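Local coordinates for epimerase domain-containing protein (Bacillus cereus HuA2-4, PDB 6ZLK) that interconverts UDP-glucuronic acid and UDP-galacturonic acid by epimerisation at C4 of the sugar, with NAD as bound cofactor, at residues A[240-245]-A[291-296]. Residues are numbered along the deposited sequence; the frame is centred on the assembly and turned at random.
Sequences INIGGK and LQYSPT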
ATOM      1  N   ILE A 240      -1.357   6.706 -16.204  1.00 15.81           N
ATOM      2  CA  ILE A 240      -2.287   7.215 -17.231  1.00 15.39           C
ATOM      3  C   ILE A 240      -3.716   6.821 -16.840  1.00 14.91           C
ATOM      4  O   ILE A 240      -3.978   5.598 -16.796  1.00 15.56           O
ATOM      5  CB  ILE A 240      -1.933   6.676 -18.636  1.00 16.76           C
ATOM      6  CG1 ILE A 240      -0.448   6.912 -18.973  1.00 19.07           C
ATOM      7  CG2 ILE A 240      -2.890   7.278 -19.644  1.00 17.78           C
ATOM      8  CD1 ILE A 240      -0.028   6.361 -20.344  1.00 19.25           C
ATOM      9  N   ASN A 241      -4.570   7.793 -16.606  1.00 15.18           N
ATOM     10  CA  ASN A 241      -6.037   7.556 -16.443  1.00 13.86           C
ATOM     11  C   ASN A 241      -6.656   7.111 -17.777  1.00 16.06           C
ATOM     12  O   ASN A 241      -6.398   7.720 -18.863  1.00 16.32           O
ATOM     13  CB  ASN A 241      -6.793   8.792 -16.033  1.00 14.46           C
ATOM     14  CG  ASN A 241      -6.419   9.300 -14.660  1.00 14.94           C
ATOM     15  OD1 ASN A 241      -6.052   8.548 -13.786  1.00 15.96           O
ATOM     16  ND2 ASN A 241      -6.535  10.609 -14.484  1.00 17.17           N
ATOM     17  N   ILE A 242      -7.494   6.081 -17.730  1.00 14.93           N
ATOM     18  CA  ILE A 242      -8.321   5.617 -18.867  1.00 16.65           C
ATOM     19  C   ILE A 242      -9.782   5.727 -18.412  1.00 18.38           C
ATOM     20  O   ILE A 242     -10.196   4.930 -17.539  1.00 17.74           O
ATOM     21  CB  ILE A 242      -7.963   4.168 -19.255  1.00 18.06           C
ATOM     22  CG1 ILE A 242      -6.469   4.013 -19.589  1.00 21.28           C
ATOM     23  CG2 ILE A 242      -8.853   3.662 -20.380  1.00 20.05           C
ATOM     24  CD1 ILE A 242      -6.039   4.818 -20.783  1.00 21.80           C
ATOM     25  N   GLY A 243     -10.495   6.735 -18.898  1.00 16.54           N
ATOM     26  CA  GLY A 243     -11.866   7.060 -18.524  1.00 15.53           C
ATOM     27  C   GLY A 243     -12.774   7.131 -19.716  1.00 17.29           C
ATOM     28  O   GLY A 243     -12.323   6.919 -20.853  1.00 18.24           O
ATOM     29  N   GLY A 244     -14.035   7.367 -19.416  1.00 17.18           N
ATOM     30  CA  GLY A 244     -15.084   7.151 -20.391  1.00 19.08           C
ATOM     31  C   GLY A 244     -15.494   8.394 -21.110  1.00 19.64           C
ATOM     32  O   GLY A 244     -15.017   9.526 -20.808  1.00 20.78           O
ATOM     33  N   LYS A 245     -16.435   8.200 -22.021  1.00 20.29           N
ATOM     34  CA  LYS A 245     -16.948   9.326 -22.837  1.00 23.14           C
ATOM     35  C   LYS A 245     -17.841  10.260 -22.018  1.00 22.61           C
ATOM     36  O   LYS A 245     -17.842  11.471 -22.247  1.00 21.95           O
ATOM     37  CB  LYS A 245     -17.667   8.763 -24.057  1.00 22.24           C
ATOM     38  CG  LYS A 245     -17.982   9.864 -25.044  1.00 26.52           C
ATOM     39  CD  LYS A 245     -18.728   9.347 -26.209  1.00 26.65           C
ATOM     40  CE  LYS A 245     -18.923  10.398 -27.275  1.00 30.54           C
ATOM     41  NZ  LYS A 245     -19.569   9.708 -28.412  1.00 37.87           N
ATOM     42  N   LEU A 291      -1.281   8.361 -25.815  1.00 17.24           N
ATOM     43  CA  LEU A 291      -1.876   7.146 -26.420  1.00 20.03           C
ATOM     44  C   LEU A 291      -2.789   7.508 -27.586  1.00 20.04           C
ATOM     45  O   LEU A 291      -3.291   6.579 -28.197  1.00 22.27           O
ATOM     46  CB  LEU A 291      -2.667   6.350 -25.400  1.00 18.91           C
ATOM     47  CG  LEU A 291      -1.952   6.039 -24.095  1.00 18.59           C
ATOM     48  CD1 LEU A 291      -2.895   5.276 -23.196  1.00 17.93           C
ATOM     49  CD2 LEU A 291      -0.647   5.281 -24.331  1.00 20.09           C
ATOM     50  N   GLN A 292      -3.019   8.790 -27.869  1.00 19.11           N
ATOM     51  CA  GLN A 292      -4.068   9.204 -28.818  1.00 20.71           C
ATOM     52  C   GLN A 292      -5.396   8.571 -28.390  1.00 19.35           C
ATOM     53  O   GLN A 292      -6.242   8.288 -29.213  1.00 21.00           O
ATOM     54  CB  GLN A 292      -3.649   8.904 -30.258  1.00 23.81           C
ATOM     55  CG  GLN A 292      -2.462   9.739 -30.703  1.00 28.66           C
ATOM     56  CD  GLN A 292      -2.267   9.525 -32.183  1.00 36.48           C
ATOM     57  OE1 GLN A 292      -1.661   8.540 -32.605  1.00 46.35           O
ATOM     58  NE2 GLN A 292      -2.860  10.398 -32.985  1.00 44.91           N
ATOM     59  N   TYR A 293      -5.606   8.444 -27.082  1.00 18.55           N
ATOM     60  CA  TYR A 293      -6.869   7.904 -26.531  1.00 19.05           C
ATOM     61  C   TYR A 293      -7.979   8.922 -26.679  1.00 19.27           C
ATOM     62  O   TYR A 293      -7.872  10.090 -26.284  1.00 21.14           O
ATOM     63  CB  TYR A 293      -6.658   7.520 -25.068  1.00 19.26           C
ATOM     64  CG  TYR A 293      -7.896   6.942 -24.439  1.00 19.18           C
ATOM     65  CD1 TYR A 293      -8.392   5.731 -24.895  1.00 21.26           C
ATOM     66  CD2 TYR A 293      -8.529   7.580 -23.385  1.00 19.43           C
ATOM     67  CE1 TYR A 293      -9.556   5.219 -24.361  1.00 19.43           C
ATOM     68  CE2 TYR A 293      -9.684   7.053 -22.828  1.00 19.57           C
ATOM     69  CZ  TYR A 293     -10.143   5.840 -23.281  1.00 19.13           C
ATOM     70  OH  TYR A 293     -11.262   5.300 -22.707  1.00 18.01           O
ATOM     71  N   SER A 294      -9.113   8.452 -27.131  1.00 18.98           N
ATOM     72  CA  SER A 294     -10.336   9.273 -27.147  1.00 22.51           C
ATOM     73  C   SER A 294     -11.506   8.315 -27.054  1.00 22.82           C
ATOM     74  O   SER A 294     -11.688   7.513 -27.958  1.00 22.97           O
ATOM     75  CB  SER A 294     -10.368  10.123 -28.401  1.00 28.24           C
ATOM     76  OG  SER A 294     -11.638  10.751 -28.543  1.00 33.47           O
ATOM     77  N   PRO A 295     -12.272   8.302 -25.931  1.00 20.06           N
ATOM     78  CA  PRO A 295     -13.381   7.356 -25.813  1.00 19.74           C
ATOM     79  C   PRO A 295     -14.466   7.798 -26.783  1.00 19.79           C
ATOM     80  O   PRO A 295     -14.703   8.983 -26.887  1.00 22.90           O
ATOM     81  CB  PRO A 295     -13.780   7.425 -24.332  1.00 19.90           C
ATOM     82  CG  PRO A 295     -13.387   8.830 -23.931  1.00 22.03           C
ATOM     83  CD  PRO A 295     -12.131   9.150 -24.740  1.00 22.85           C
ATOM     84  N   THR A 296     -15.052   6.859 -27.501  1.00 17.48           N
ATOM     85  CA  THR A 296     -16.045   7.139 -28.568  1.00 21.18           C
ATOM     86  C   THR A 296     -17.408   6.534 -28.267  1.00 21.93           C
ATOM     87  O   THR A 296     -18.375   6.867 -28.982  1.00 24.24           O
ATOM     88  CB  THR A 296     -15.495   6.661 -29.915  1.00 21.71           C
ATOM     89  OG1 THR A 296     -15.284   5.252 -29.847  1.00 23.00           O
ATOM     90  CG2 THR A 296     -14.230   7.413 -30.251  1.00 25.39           C
TER
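The ring of Y293 meets the segment 240-245 at its hydroxyl end: the carbonyl oxygen of G243 lies at the ring edge, in its plane, while one face is partly covered, toward the rim, by the backbone nitrogen of P295. At that edge Y293 OH donates a hydrogen bond of 2.7 Å to G243 O, fairly straight at the acceptor (152°) and moderately tilted out of the carbonyl plane. With CG anti to the backbone N (chi1 -179°), the ring stretches across and its hydroxyl reaches the carbonyl of buried G243, the first residue beyond strand 239-242. I242 CG2 approaches the same ring obliquely, 3.9 Å from Y293 CZ.

I240, I242 and L291 form an apolar cluster. L291 CD1 sits 4.0 Å from I242 CD1, the two side chains crossing at about a right angle, whereas I240 and L291 meet tip to tip. Further along, the pyrrolidine ring of P295 rests on the glycine backbone, its CG 3.5 Å from G244 C. The extended K245 chain then runs past P295, and K245 NZ donates a hydrogen bond to T296 O (3.1 Å), coming in from above the carbonyl plane.

The contact exemplifies a post-helical loop covering the end of a parallel Rossmann-type strand near the cofactor site: the I242 side chain is about 9 Å from bound NAD, and G243 equally far from UDP-glucuronic acid. The segments run 14° apart. Strand 239-242 pairs with strand 171-180; G244 N hydrogen-bonds OD1 of D214 in strand 212-217, and T296 N hydrogen-bonds OD1 of D220 in helix 218-230, which also touches L291, Y293 and P295.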